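Local coordinates for protein subtilase cytotoxin subunit A (Escherichia coli, PDB 2IY9) that serves as the subtilisin-like serine protease subunit of an AB5 toxin, cleaving the host endoplasmic reticulum chaperone BiP and so provoking stress and cell death, at residues Ser125-Ile130 against Ala159-Glu164; Asn148-Gln153 against Ala274-Ser279; Ala186-Leu191 against Asn244-Ile249; Trp198-His203 against Val215-Ala220. One frame throughout, in Å; residues are numbered along the deposited sequence.

Contact 1: residues Ser125-Ile130 against Ala159-Glu164; sequences SWIRAI and ASVWTE
Two neighbouring helices on one face of the parallel sheet, 125-134 and 160-172, meet here, with Ile127 laid across the indole of Trp162. Their short segments run nearly in the same direction, 23° apart, yet the axes stay 10.8 Å from each other. Side chains therefore have to bridge the gap. Trp162 and Ile127 do most of this: CG1 of Ile127 sits over the centre of the six-membered ring of Trp162, 3.6 Å from the centroid and only 8° off the ring normal, a well-formed CH-pi contact. The first torsion of Ile127 sets CG1 beside its own backbone N, and chi2, near 160°, carries CD1 onward over the five-membered part of the indole. CD1 also reaches Val161, whose CG1 lies 3.6 Å from it and touches the other branch, CG2 of Ile127, as well.

The far rim of the Trp162 ring is held differently. Ile130 CD1 comes in at the edge, near the ring plane, 3.5 Å from Trp162 CZ3, and the two side chains stand about at a right angle. Next to it, Trp126 CB lies 3.6 Å from Trp162 CZ2, while the Trp126 indole itself turns off toward Ile149 and Val51, to within about 6 Å of the side chain of Asp52, a probable member of the charge relay. Leu165 adds to the packing around Ile127 and Ile130. The arrangement is a wholly apolar helix-helix interface between two successive beta-alpha-beta crossovers, as in the three-layered core of subtilisin-like proteases.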
loop_
_atom_site.group_PDB
_atom_site.type_symbol
_atom_site.label_atom_id
_atom_site.label_comp_id
_atom_site.label_asym_id
_atom_site.label_seq_id
_atom_site.Cartn_x
_atom_site.Cartn_y
_atom_site.Cartn_z
ATOM N N SER A 125 10.573 11.866 -8.564
ATOM C CA SER A 125 11.282 10.690 -8.068
ATOM C C SER A 125 10.335 9.494 -7.945
ATOM O O SER A 125 10.699 8.370 -8.309
ATOM C CB SER A 125 11.958 10.993 -6.729
ATOM O OG SER A 125 11.019 11.471 -5.788
ATOM N N TRP A 126 9.126 9.766 -7.447
ATOM C CA TRP A 126 8.023 8.802 -7.408
ATOM C C TRP A 126 7.834 8.127 -8.764
ATOM O O TRP A 126 7.733 6.896 -8.844
ATOM C CB TRP A 126 6.710 9.488 -7.003
ATOM C CG TRP A 126 6.762 10.206 -5.695
ATOM C CD1 TRP A 126 7.047 11.528 -5.497
ATOM C CD2 TRP A 126 6.518 9.649 -4.398
ATOM N NE1 TRP A 126 6.998 11.828 -4.156
ATOM C CE2 TRP A 126 6.680 10.694 -3.458
ATOM C CE3 TRP A 126 6.185 8.369 -3.936
ATOM C CZ2 TRP A 126 6.524 10.497 -2.079
ATOM C CZ3 TRP A 126 6.021 8.176 -2.562
ATOM C CH2 TRP A 126 6.199 9.234 -1.654
ATOM N N ILE A 127 7.791 8.936 -9.823
ATOM C CA ILE A 127 7.626 8.425 -11.189
ATOM C C ILE A 127 8.854 7.665 -11.690
ATOM O O ILE A 127 8.712 6.591 -12.279
ATOM C CB ILE A 127 7.176 9.545 -12.171
ATOM C CG1 ILE A 127 5.775 10.028 -11.763
ATOM C CG2 ILE A 127 7.202 9.052 -13.626
ATOM C CD1 ILE A 127 5.377 11.398 -12.280
ATOM N N ARG A 128 10.051 8.201 -11.446
ATOM C CA ARG A 128 11.284 7.504 -11.823
ATOM C C ARG A 128 11.378 6.120 -11.173
ATOM O O ARG A 128 11.811 5.154 -11.807
ATOM C CB ARG A 128 12.526 8.331 -11.479
ATOM C CG ARG A 128 12.588 9.707 -12.142
ATOM C CD ARG A 128 12.492 9.658 -13.664
ATOM N NE ARG A 128 12.143 10.991 -14.162
ATOM C CZ ARG A 128 10.955 11.349 -14.642
ATOM N NH1 ARG A 128 9.964 10.471 -14.753
ATOM N NH2 ARG A 128 10.768 12.597 -15.043
ATOM N N ALA A 129 10.965 6.042 -9.910
ATOM C CA ALA A 129 10.948 4.782 -9.162
ATOM C C ALA A 129 10.099 3.744 -9.867
ATOM O O ALA A 129 10.524 2.595 -10.013
ATOM C CB ALA A 129 10.440 5.011 -7.747
ATOM N N ILE A 130 8.913 4.165 -10.321
ATOM C CA ILE A 130 7.962 3.271 -10.972
ATOM C C ILE A 130 8.423 2.899 -12.387
ATOM O O ILE A 130 8.376 1.732 -12.765
ATOM C CB ILE A 130 6.527 3.860 -10.995
ATOM C CG1 ILE A 130 5.957 3.966 -9.575
ATOM C CG2 ILE A 130 5.599 2.969 -11.828
ATOM C CD1 ILE A 130 4.716 4.878 -9.477
ATOM N N ALA A 159 -0.879 16.754 -14.631
ATOM C CA ALA A 159 -0.786 15.435 -14.027
ATOM C C ALA A 159 -0.466 14.497 -15.180
ATOM O O ALA A 159 -0.678 13.280 -15.106
ATOM C CB ALA A 159 -2.101 15.072 -13.403
ATOM N N SER A 160 0.043 15.106 -16.249
ATOM C CA SER A 160 0.267 14.476 -17.530
ATOM C C SER A 160 1.254 13.325 -17.462
ATOM O O SER A 160 1.035 12.304 -18.101
ATOM C CB SER A 160 0.761 15.518 -18.528
ATOM O OG SER A 160 0.096 15.350 -19.766
ATOM N N VAL A 161 2.333 13.488 -16.693
ATOM C CA VAL A 161 3.347 12.423 -16.562
ATOM C C VAL A 161 2.781 11.236 -15.771
ATOM O O VAL A 161 2.961 10.089 -16.172
ATOM C CB VAL A 161 4.683 12.926 -15.941
ATOM C CG1 VAL A 161 5.720 11.787 -15.863
ATOM C CG2 VAL A 161 5.265 14.071 -16.760
ATOM N N TRP A 162 2.077 11.523 -14.669
ATOM C CA TRP A 162 1.398 10.492 -13.883
ATOM C C TRP A 162 0.323 9.753 -14.692
ATOM O O TRP A 162 0.252 8.526 -14.683
ATOM C CB TRP A 162 0.742 11.100 -12.641
ATOM C CG TRP A 162 1.581 11.147 -11.384
ATOM C CD1 TRP A 162 1.917 12.263 -10.669
ATOM C CD2 TRP A 162 2.149 10.035 -10.676
ATOM N NE1 TRP A 162 2.662 11.915 -9.569
ATOM C CE2 TRP A 162 2.823 10.557 -9.549
ATOM C CE3 TRP A 162 2.160 8.653 -10.888
ATOM C CZ2 TRP A 162 3.506 9.740 -8.636
ATOM C CZ3 TRP A 162 2.842 7.844 -9.983
ATOM C CH2 TRP A 162 3.501 8.389 -8.873
ATOM N N THR A 163 -0.522 10.511 -15.384
ATOM C CA THR A 163 -1.644 9.934 -16.111
ATOM C C THR A 163 -1.178 9.051 -17.279
ATOM O O THR A 163 -1.745 7.983 -17.528
ATOM C CB THR A 163 -2.627 11.045 -16.549
ATOM O OG1 THR A 163 -3.309 11.540 -15.386
ATOM C CG2 THR A 163 -3.641 10.531 -17.526
ATOM N N GLU A 164 -0.136 9.485 -17.982
ATOM C CA GLU A 164 0.447 8.658 -19.042
ATOM C C GLU A 164 0.966 7.326 -18.467
ATOM O O GLU A 164 0.665 6.246 -18.993
ATOM C CB GLU A 164 1.568 9.419 -19.766
ATOM C CG GLU A 164 2.018 8.781 -21.094
ATOM C CD GLU A 164 2.926 7.564 -20.912
ATOM O OE1 GLU A 164 3.763 7.564 -19.975
ATOM O OE2 GLU A 164 2.798 6.597 -21.703
#

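Contact 2: residues Asn148-Gln153 against Ala274-Ser279; sequences NISGGQ and ATAIVS
Asn148, in the short strand 147-149, reaches helix 271-288 with its amide and grips Ser279. The ND2 nitrogen of Asn148 donates to Ser279 OG at 2.6 Å, and the bond is almost straight (175°). The hydroxyl lies practically in the amide plane, so a well-directed N-H is used. This aim follows from the side chain having CG anti to the backbone N (chi1 -174°), with the amide then turned across the helix. The same ND2 rests on the backbone of the preceding turn, 3.4 Å from Ala276 CA, and lies beside the methyl of Thr275, 3.5 Å from its CG2.

Ile149 turns its side chain to the opposite face of the sheet; toward the helix it offers its carbonyl, with Ile149 O 4.0 Å from Thr275 CG2. Ser150 is the centre of an inverse gamma turn that ends the strand. Its OG packs alongside Thr275, 3.6 Å from Thr275 CB, and is bonded to the carbonyl of Ser272; the Ser150 carbonyl meets His89 NE2. Ser272 and His89 are probable charge-relay residues, so the turn adjoins the active site. Beyond it Gly151 and Gly152 take backbone angles that suit glycine, as the chain leads away along the substrate cleft, probably as in other subtilases.

Backbone bonds join Asn148 to strand 47-52 and Ile149 to strand 176-180, while Met93 and Ile97 of helix 84-98 flank Ser150 and Asn148. Thr275 meanwhile packs on Val178 and Val218, seating helix 271-288 across three strands of the central sheet.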
loop_
_atom_site.group_PDB
_atom_site.type_symbol
_atom_site.label_atom_id
_atom_site.label_comp_id
_atom_site.label_asym_id
_atom_site.label_seq_id
_atom_site.Cartn_x
_atom_site.Cartn_y
_atom_site.Cartn_z
ATOM N N ASN A 148 3.868 -0.657 -3.196
ATOM C CA ASN A 148 3.330 0.085 -2.058
ATOM C C ASN A 148 3.782 1.531 -2.053
ATOM O O ASN A 148 4.988 1.832 -1.992
ATOM C CB ASN A 148 3.742 -0.579 -0.749
ATOM C CG ASN A 148 3.094 0.070 0.461
ATOM O OD1 ASN A 148 3.636 1.020 1.063
ATOM N ND2 ASN A 148 1.913 -0.411 0.803
ATOM N N ILE A 149 2.801 2.426 -2.108
ATOM C CA ILE A 149 3.064 3.854 -2.055
ATOM C C ILE A 149 2.251 4.456 -0.898
ATOM O O ILE A 149 1.146 4.971 -1.088
ATOM C CB ILE A 149 2.771 4.535 -3.418
ATOM C CG1 ILE A 149 3.456 3.728 -4.545
ATOM C CG2 ILE A 149 3.205 6.021 -3.386
ATOM C CD1 ILE A 149 3.636 4.438 -5.879
ATOM N N SER A 150 2.822 4.360 0.299
ATOM C CA SER A 150 2.223 4.899 1.519
ATOM C C SER A 150 2.498 6.405 1.626
ATOM O O SER A 150 3.185 6.871 2.542
ATOM C CB SER A 150 2.782 4.176 2.749
ATOM O OG SER A 150 2.208 2.896 2.911
ATOM N N GLY A 151 1.964 7.155 0.669
ATOM C CA GLY A 151 2.185 8.592 0.578
ATOM C C GLY A 151 2.069 8.981 -0.876
ATOM O O GLY A 151 1.226 8.448 -1.604
ATOM N N GLY A 152 2.941 9.885 -1.307
ATOM C CA GLY A 152 2.948 10.312 -2.692
ATOM C C GLY A 152 3.200 11.793 -2.853
ATOM O O GLY A 152 3.707 12.453 -1.943
ATOM N N GLN A 153 2.808 12.307 -4.012
ATOM C CA GLN A 153 3.158 13.648 -4.435
ATOM C C GLN A 153 1.907 14.518 -4.531
ATOM O O GLN A 153 0.906 14.104 -5.113
ATOM C CB GLN A 153 3.837 13.556 -5.804
ATOM C CG GLN A 153 4.286 14.869 -6.402
ATOM C CD GLN A 153 4.977 14.674 -7.750
ATOM O OE1 GLN A 153 5.977 15.332 -8.048
ATOM N NE2 GLN A 153 4.455 13.758 -8.558
ATOM N N ALA A 274 -2.477 1.934 6.777
ATOM C CA ALA A 274 -3.576 1.220 6.116
ATOM C C ALA A 274 -3.147 0.700 4.742
ATOM O O ALA A 274 -3.432 -0.430 4.384
ATOM C CB ALA A 274 -4.807 2.131 5.978
ATOM N N THR A 275 -2.455 1.540 3.987
ATOM C CA THR A 275 -1.949 1.146 2.686
ATOM C C THR A 275 -0.993 -0.048 2.802
ATOM O O THR A 275 -1.069 -0.984 2.010
ATOM C CB THR A 275 -1.257 2.322 2.009
ATOM O OG1 THR A 275 -2.200 3.392 1.875
ATOM C CG2 THR A 275 -0.703 1.924 0.640
ATOM N N ALA A 276 -0.092 -0.005 3.784
ATOM C CA ALA A 276 0.890 -1.083 3.966
ATOM C C ALA A 276 0.190 -2.423 4.183
ATOM O O ALA A 276 0.583 -3.461 3.636
ATOM C CB ALA A 276 1.832 -0.761 5.118
ATOM N N ILE A 277 -0.857 -2.384 4.993
ATOM C CA ILE A 277 -1.603 -3.577 5.340
ATOM C C ILE A 277 -2.275 -4.188 4.101
ATOM O O ILE A 277 -2.235 -5.416 3.906
ATOM C CB ILE A 277 -2.594 -3.264 6.486
ATOM C CG1 ILE A 277 -1.807 -3.069 7.792
ATOM C CG2 ILE A 277 -3.640 -4.385 6.642
ATOM C CD1 ILE A 277 -2.595 -2.434 8.944
ATOM N N VAL A 278 -2.863 -3.339 3.255
ATOM C CA VAL A 278 -3.501 -3.825 2.025
ATOM C C VAL A 278 -2.466 -4.477 1.107
ATOM O O VAL A 278 -2.722 -5.536 0.528
ATOM C CB VAL A 278 -4.293 -2.721 1.280
ATOM C CG1 VAL A 278 -4.715 -3.220 -0.116
ATOM C CG2 VAL A 278 -5.536 -2.329 2.089
ATOM N N SER A 279 -1.300 -3.844 0.992
ATOM C CA SER A 279 -0.187 -4.401 0.225
ATOM C C SER A 279 0.239 -5.767 0.731
ATOM O O SER A 279 0.561 -6.638 -0.069
ATOM C CB SER A 279 1.020 -3.455 0.229
ATOM O OG SER A 279 0.760 -2.319 -0.575
#

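Contact 3: residues Ala186-Leu191 against Asn244-Ile249; sequences ADIRKL and NNWVDI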
loop_
_atom_site.group_PDB
_atom_site.type_symbol
_atom_site.label_atom_id
_atom_site.label_comp_id
_atom_site.label_asym_id
_atom_site.label_seq_id
_atom_site.Cartn_x
_atom_site.Cartn_y
_atom_site.Cartn_z
ATOM N N ALA A 186 -9.602 15.492 5.144
ATOM C CA ALA A 186 -10.300 16.258 4.103
ATOM C C ALA A 186 -11.138 15.364 3.188
ATOM O O ALA A 186 -10.784 14.206 2.943
ATOM C CB ALA A 186 -9.309 17.092 3.281
ATOM N N ASP A 187 -12.247 15.915 2.688
ATOM C CA ASP A 187 -13.054 15.287 1.636
ATOM C C ASP A 187 -12.371 15.544 0.292
ATOM O O ASP A 187 -12.323 16.686 -0.185
ATOM C CB ASP A 187 -14.469 15.883 1.652
ATOM C CG ASP A 187 -15.406 15.264 0.614
ATOM O OD1 ASP A 187 -14.940 14.675 -0.391
ATOM O OD2 ASP A 187 -16.637 15.402 0.800
ATOM N N ILE A 188 -11.837 14.472 -0.305
ATOM C CA ILE A 188 -11.083 14.544 -1.568
ATOM C C ILE A 188 -11.897 15.168 -2.721
ATOM O O ILE A 188 -11.334 15.779 -3.630
ATOM C CB ILE A 188 -10.548 13.148 -1.993
ATOM C CG1 ILE A 188 -9.691 12.541 -0.870
ATOM C CG2 ILE A 188 -9.709 13.252 -3.291
ATOM C CD1 ILE A 188 -9.601 11.024 -0.914
ATOM N N ARG A 189 -13.218 15.005 -2.669
ATOM C CA ARG A 189 -14.102 15.595 -3.672
ATOM C C ARG A 189 -14.073 17.132 -3.666
ATOM O O ARG A 189 -14.316 17.752 -4.692
ATOM C CB ARG A 189 -15.533 15.079 -3.508
ATOM C CG ARG A 189 -15.671 13.568 -3.739
ATOM C CD ARG A 189 -16.951 13.004 -3.155
ATOM N NE ARG A 189 -17.005 13.158 -1.703
ATOM C CZ ARG A 189 -17.832 12.496 -0.892
ATOM N NH1 ARG A 189 -18.688 11.608 -1.381
ATOM N NH2 ARG A 189 -17.787 12.719 0.419
ATOM N N LYS A 190 -13.748 17.731 -2.524
ATOM C CA LYS A 190 -13.750 19.191 -2.359
ATOM C C LYS A 190 -12.365 19.842 -2.392
ATOM O O LYS A 190 -12.252 21.067 -2.471
ATOM C CB LYS A 190 -14.410 19.565 -1.044
ATOM C CG LYS A 190 -15.846 19.070 -0.886
ATOM C CD LYS A 190 -16.371 19.489 0.481
ATOM C CE LYS A 190 -15.541 18.882 1.611
ATOM N NZ LYS A 190 -15.539 19.638 2.908
ATOM N N LEU A 191 -11.317 19.027 -2.294
ATOM C CA LEU A 191 -9.960 19.521 -2.398
ATOM C C LEU A 191 -9.715 20.034 -3.806
ATOM O O LEU A 191 -10.336 19.559 -4.761
ATOM C CB LEU A 191 -8.967 18.395 -2.100
ATOM C CG LEU A 191 -8.781 17.945 -0.650
ATOM C CD1 LEU A 191 -7.740 16.838 -0.616
ATOM C CD2 LEU A 191 -8.348 19.106 0.238
ATOM N N ASN A 244 -16.321 9.035 -1.798
ATOM C CA ASN A 244 -16.785 8.099 -2.801
ATOM C C ASN A 244 -16.211 8.464 -4.172
ATOM O O ASN A 244 -16.149 9.644 -4.532
ATOM C CB ASN A 244 -18.311 8.076 -2.832
ATOM C CG ASN A 244 -18.853 6.962 -3.689
ATOM O OD1 ASN A 244 -18.849 7.049 -4.913
ATOM N ND2 ASN A 244 -19.316 5.901 -3.052
ATOM N N ASN A 245 -15.765 7.443 -4.903
ATOM C CA ASN A 245 -15.112 7.592 -6.222
ATOM C C ASN A 245 -13.645 8.074 -6.189
ATOM O O ASN A 245 -13.001 8.196 -7.239
ATOM C CB ASN A 245 -15.951 8.457 -7.177
ATOM C CG ASN A 245 -15.844 7.999 -8.621
ATOM O OD1 ASN A 245 -15.816 8.819 -9.546
ATOM N ND2 ASN A 245 -15.786 6.685 -8.826
ATOM N N TRP A 246 -13.128 8.342 -4.984
ATOM C CA TRP A 246 -11.718 8.698 -4.799
ATOM C C TRP A 246 -10.979 7.749 -3.838
ATOM O O TRP A 246 -9.791 7.933 -3.579
ATOM C CB TRP A 246 -11.584 10.144 -4.310
ATOM C CG TRP A 246 -12.089 11.145 -5.293
ATOM C CD1 TRP A 246 -13.385 11.559 -5.459
ATOM C CD2 TRP A 246 -11.308 11.861 -6.254
ATOM N NE1 TRP A 246 -13.455 12.501 -6.467
ATOM C CE2 TRP A 246 -12.194 12.703 -6.971
ATOM C CE3 TRP A 246 -9.945 11.868 -6.587
ATOM C CZ2 TRP A 246 -11.759 13.540 -8.005
ATOM C CZ3 TRP A 246 -9.509 12.716 -7.609
ATOM C CH2 TRP A 246 -10.419 13.543 -8.301
ATOM N N VAL A 247 -11.697 6.746 -3.329
ATOM C CA VAL A 247 -11.155 5.752 -2.398
ATOM C C VAL A 247 -11.733 4.391 -2.800
ATOM O O VAL A 247 -12.954 4.250 -2.925
ATOM C CB VAL A 247 -11.555 6.074 -0.923
ATOM C CG1 VAL A 247 -11.038 5.000 0.037
ATOM C CG2 VAL A 247 -11.069 7.493 -0.497
ATOM N N ASP A 248 -10.863 3.397 -3.001
ATOM C CA ASP A 248 -11.308 2.055 -3.420
ATOM C C ASP A 248 -11.659 1.115 -2.259
ATOM O O ASP A 248 -12.574 0.290 -2.371
ATOM C CB ASP A 248 -10.252 1.399 -4.319
ATOM C CG ASP A 248 -10.029 2.174 -5.608
ATOM O OD1 ASP A 248 -10.983 2.296 -6.408
ATOM O OD2 ASP A 248 -8.907 2.682 -5.812
ATOM N N ILE A 249 -10.928 1.248 -1.155
ATOM C CA ILE A 249 -11.047 0.340 -0.015
ATOM C C ILE A 249 -10.551 1.044 1.247
ATOM O O ILE A 249 -9.679 1.928 1.183
ATOM C CB ILE A 249 -10.237 -0.980 -0.251
ATOM C CG1 ILE A 249 -10.697 -2.099 0.697
ATOM C CG2 ILE A 249 -8.715 -0.733 -0.149
ATOM C CD1 ILE A 249 -10.150 -3.484 0.329
#
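The Trp246 indole presents one face to Ile188 and Arg189, and its other face to the stacked ring of His203. On the first side, CG2 of Ile188 stands 3.2 Å above the plane, displaced toward the rim, and is 3.6 Å from Trp246 CE3. The Arg189 backbone N lies over this same face, and the Arg189 aliphatic chain leans on the pyrrole side, with its CG 3.5 Å from Trp246 CD1. Arg196 adds a cation-pi contact to the indole.

The Arg189 guanidinium is the second flat group. One face is met by the Asn244 backbone N, 3.5 Å from Arg189 NH1. At the edge, in plane, comes the carboxylate of Asp187, gripped side-on: Arg189 NE bonds to the syn lone pair of Asp187 OD1 at 2.9 Å (166°), while Arg189 NH2 approaches Asp187 OD2 from above the carboxylate plane. A bend at chi3 (-63°) folds the arginine back to make this grip. NH1 continues to Asp313, so the group bridges two carboxylates, and its rotation is fixed from both.

Deeper in, Ile188 CD1 meets Val247 CG2 at 3.8 Å, the two side chains standing about at a right angle.

Asp187 OD1 also accepts from the Arg189 backbone N at 2.9 Å, making an Asx turn. An Asx turn clamped by an intraloop salt bridge is here packed on the tryptophan-bearing loop that leads into the outermost strand 249-252.

Contact 4: residues Trp198-His203 against Val215-Ala220; sequences WPAAYH and VIRVAA
Hydrogen bonding across the contact comes from Arg217, which reaches from strand 215-221 to two carbonyls of the 198-203 loop. Its NE donates to Ala200 O at 2.9 Å, bent to 134°, with the carbonyl oxygen close to the guanidinium plane. Its NH2 donates to Tyr202 O at 2.8 Å, but from above that carbonyl plane, 52° out of it; a second, weak bond runs from Arg217 NE to Tyr202 O at 3.2 Å. Both oxygens lie along one edge of the guanidinium. The chain is extended from CG to NE, which carries the group across to the type I turn Pro199-Tyr202, itself preceded by a cis peptide bond.

Van der Waals contact completes the fit. Arg217 CG lies 4.1 Å from Ala200 CB. The Tyr202 ring, tilted 20° from the guanidinium plane, brings CD2 to 3.5 Å from Arg217 NH2, and the same CD2 meets Val215 CG2 at 4.0 Å. The other methyl of Val215, CG1, is 3.9 Å from Pro199 O, so its two branches address different ends of the turn.

Salt bridges add the remaining partners: Arg217 NH1 pairs with Asp248 and NH2 with Asp213. All three guanidinium nitrogens are thus engaged. The two carboxylates probably balance the charge of this buried arginine, and the carbonyls it grips hold the turn at a fixed distance from the strand.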
loop_
_atom_site.group_PDB
_atom_site.type_symbol
_atom_site.label_atom_id
_atom_site.label_comp_id
_atom_site.label_asym_id
_atom_site.label_seq_id
_atom_site.Cartn_x
_atom_site.Cartn_y
_atom_site.Cartn_z
ATOM N N TRP A 198 -1.027 12.172 -5.196
ATOM C CA TRP A 198 -0.804 11.257 -6.314
ATOM C C TRP A 198 0.116 10.112 -5.858
ATOM O O TRP A 198 1.005 10.348 -5.053
ATOM C CB TRP A 198 -0.172 12.020 -7.492
ATOM C CG TRP A 198 -1.186 12.861 -8.226
ATOM C CD1 TRP A 198 -1.627 14.108 -7.874
ATOM C CD2 TRP A 198 -1.897 12.506 -9.423
ATOM N NE1 TRP A 198 -2.571 14.549 -8.781
ATOM C CE2 TRP A 198 -2.755 13.585 -9.737
ATOM C CE3 TRP A 198 -1.890 11.381 -10.262
ATOM C CZ2 TRP A 198 -3.602 13.568 -10.852
ATOM C CZ3 TRP A 198 -2.721 11.367 -11.372
ATOM C CH2 TRP A 198 -3.582 12.449 -11.649
ATOM N N PRO A 199 -0.070 8.883 -6.397
ATOM C CA PRO A 199 -0.997 8.519 -7.471
ATOM C C PRO A 199 -2.439 8.216 -7.068
ATOM O O PRO A 199 -3.234 7.875 -7.939
ATOM C CB PRO A 199 -0.367 7.249 -8.062
ATOM C CG PRO A 199 0.375 6.630 -6.918
ATOM C CD PRO A 199 0.729 7.724 -5.948
ATOM N N ALA A 200 -2.796 8.340 -5.788
ATOM C CA ALA A 200 -4.202 8.125 -5.412
ATOM C C ALA A 200 -5.159 9.046 -6.208
ATOM O O ALA A 200 -6.278 8.649 -6.529
ATOM C CB ALA A 200 -4.406 8.295 -3.908
ATOM N N ALA A 201 -4.687 10.245 -6.556
ATOM C CA ALA A 201 -5.511 11.257 -7.250
ATOM C C ALA A 201 -5.822 10.908 -8.714
ATOM O O ALA A 201 -6.647 11.571 -9.350
ATOM C CB ALA A 201 -4.846 12.612 -7.172
ATOM N N TYR A 202 -5.156 9.877 -9.244
ATOM C CA TYR A 202 -5.474 9.360 -10.563
ATOM C C TYR A 202 -6.976 9.108 -10.615
ATOM O O TYR A 202 -7.537 8.411 -9.754
ATOM C CB TYR A 202 -4.679 8.081 -10.856
ATOM C CG TYR A 202 -4.893 7.491 -12.242
ATOM C CD1 TYR A 202 -4.754 8.277 -13.393
ATOM C CD2 TYR A 202 -5.205 6.140 -12.399
ATOM C CE1 TYR A 202 -4.945 7.728 -14.669
ATOM C CE2 TYR A 202 -5.397 5.582 -13.664
ATOM C CZ TYR A 202 -5.266 6.390 -14.793
ATOM O OH TYR A 202 -5.452 5.846 -16.039
ATOM N N HIS A 203 -7.626 9.716 -11.605
ATOM C CA HIS A 203 -9.095 9.739 -11.659
ATOM C C HIS A 203 -9.599 9.515 -13.082
ATOM O O HIS A 203 -10.217 10.408 -13.676
ATOM C CB HIS A 203 -9.606 11.070 -11.106
ATOM C CG HIS A 203 -11.033 11.038 -10.652
ATOM N ND1 HIS A 203 -11.458 10.285 -9.579
ATOM C CD2 HIS A 203 -12.125 11.702 -11.099
ATOM C CE1 HIS A 203 -12.754 10.467 -9.400
ATOM N NE2 HIS A 203 -13.184 11.324 -10.308
ATOM N N VAL A 215 -4.332 1.337 -9.955
ATOM C CA VAL A 215 -4.218 1.949 -8.621
ATOM C C VAL A 215 -5.341 1.445 -7.692
ATOM O O VAL A 215 -6.500 1.402 -8.086
ATOM C CB VAL A 215 -4.254 3.499 -8.706
ATOM C CG1 VAL A 215 -4.078 4.153 -7.308
ATOM C CG2 VAL A 215 -3.171 4.025 -9.669
ATOM N N ILE A 216 -4.972 1.085 -6.462
ATOM C CA ILE A 216 -5.914 0.765 -5.397
ATOM C C ILE A 216 -5.719 1.807 -4.296
ATOM O O ILE A 216 -4.652 1.880 -3.679
ATOM C CB ILE A 216 -5.708 -0.672 -4.850
ATOM C CG1 ILE A 216 -5.980 -1.701 -5.956
ATOM C CG2 ILE A 216 -6.639 -0.938 -3.660
ATOM C CD1 ILE A 216 -5.547 -3.119 -5.590
ATOM N N ARG A 217 -6.739 2.638 -4.104
ATOM C CA ARG A 217 -6.668 3.821 -3.235
ATOM C C ARG A 217 -7.218 3.451 -1.871
ATOM O O ARG A 217 -8.354 3.011 -1.761
ATOM C CB ARG A 217 -7.503 4.974 -3.824
ATOM C CG ARG A 217 -7.047 5.425 -5.210
ATOM C CD ARG A 217 -8.199 6.018 -6.048
ATOM N NE ARG A 217 -7.730 6.247 -7.417
ATOM C CZ ARG A 217 -7.765 5.329 -8.374
ATOM N NH1 ARG A 217 -8.295 4.130 -8.129
ATOM N NH2 ARG A 217 -7.296 5.612 -9.584
ATOM N N VAL A 218 -6.404 3.638 -0.838
ATOM C CA VAL A 218 -6.694 3.091 0.481
ATOM C C VAL A 218 -6.949 4.195 1.528
ATOM O O VAL A 218 -6.130 5.102 1.695
ATOM C CB VAL A 218 -5.546 2.144 0.950
ATOM C CG1 VAL A 218 -5.820 1.597 2.366
ATOM C CG2 VAL A 218 -5.344 0.972 -0.045
ATOM N N ALA A 219 -8.089 4.102 2.213
ATOM C CA ALA A 219 -8.402 4.941 3.387
ATOM C C ALA A 219 -8.196 4.178 4.705
ATOM O O ALA A 219 -8.141 2.944 4.711
ATOM C CB ALA A 219 -9.834 5.449 3.302
ATOM N N ALA A 220 -8.142 4.915 5.821
ATOM C CA ALA A 220 -7.770 4.344 7.130
ATOM C C ALA A 220 -8.950 4.262 8.096
ATOM O O ALA A 220 -9.695 5.238 8.271
ATOM C CB ALA A 220 -6.655 5.155 7.752
#

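In the fold
From the N terminus, contact 1 is the first to open, and it closes a loop of 28 residues holding strand 147-149, so that two helices are tied on one side of the sheet. Inside that loop contact 2 begins, and it ends far along the chain on helix 271-288, on the other side; contacts 1 and 2 therefore cross. Contact 3 lies nested within the 120-residue loop closed by contact 2 and joins two loops near the outermost strand 249-252. Contact 4 is nested within contact 3 and fixes the 198-203 loop to strand 215-221. Packing of Trp198 and Pro199 on Trp162 connects contact 4 with contact 1, while Asp248 links it to contact 3.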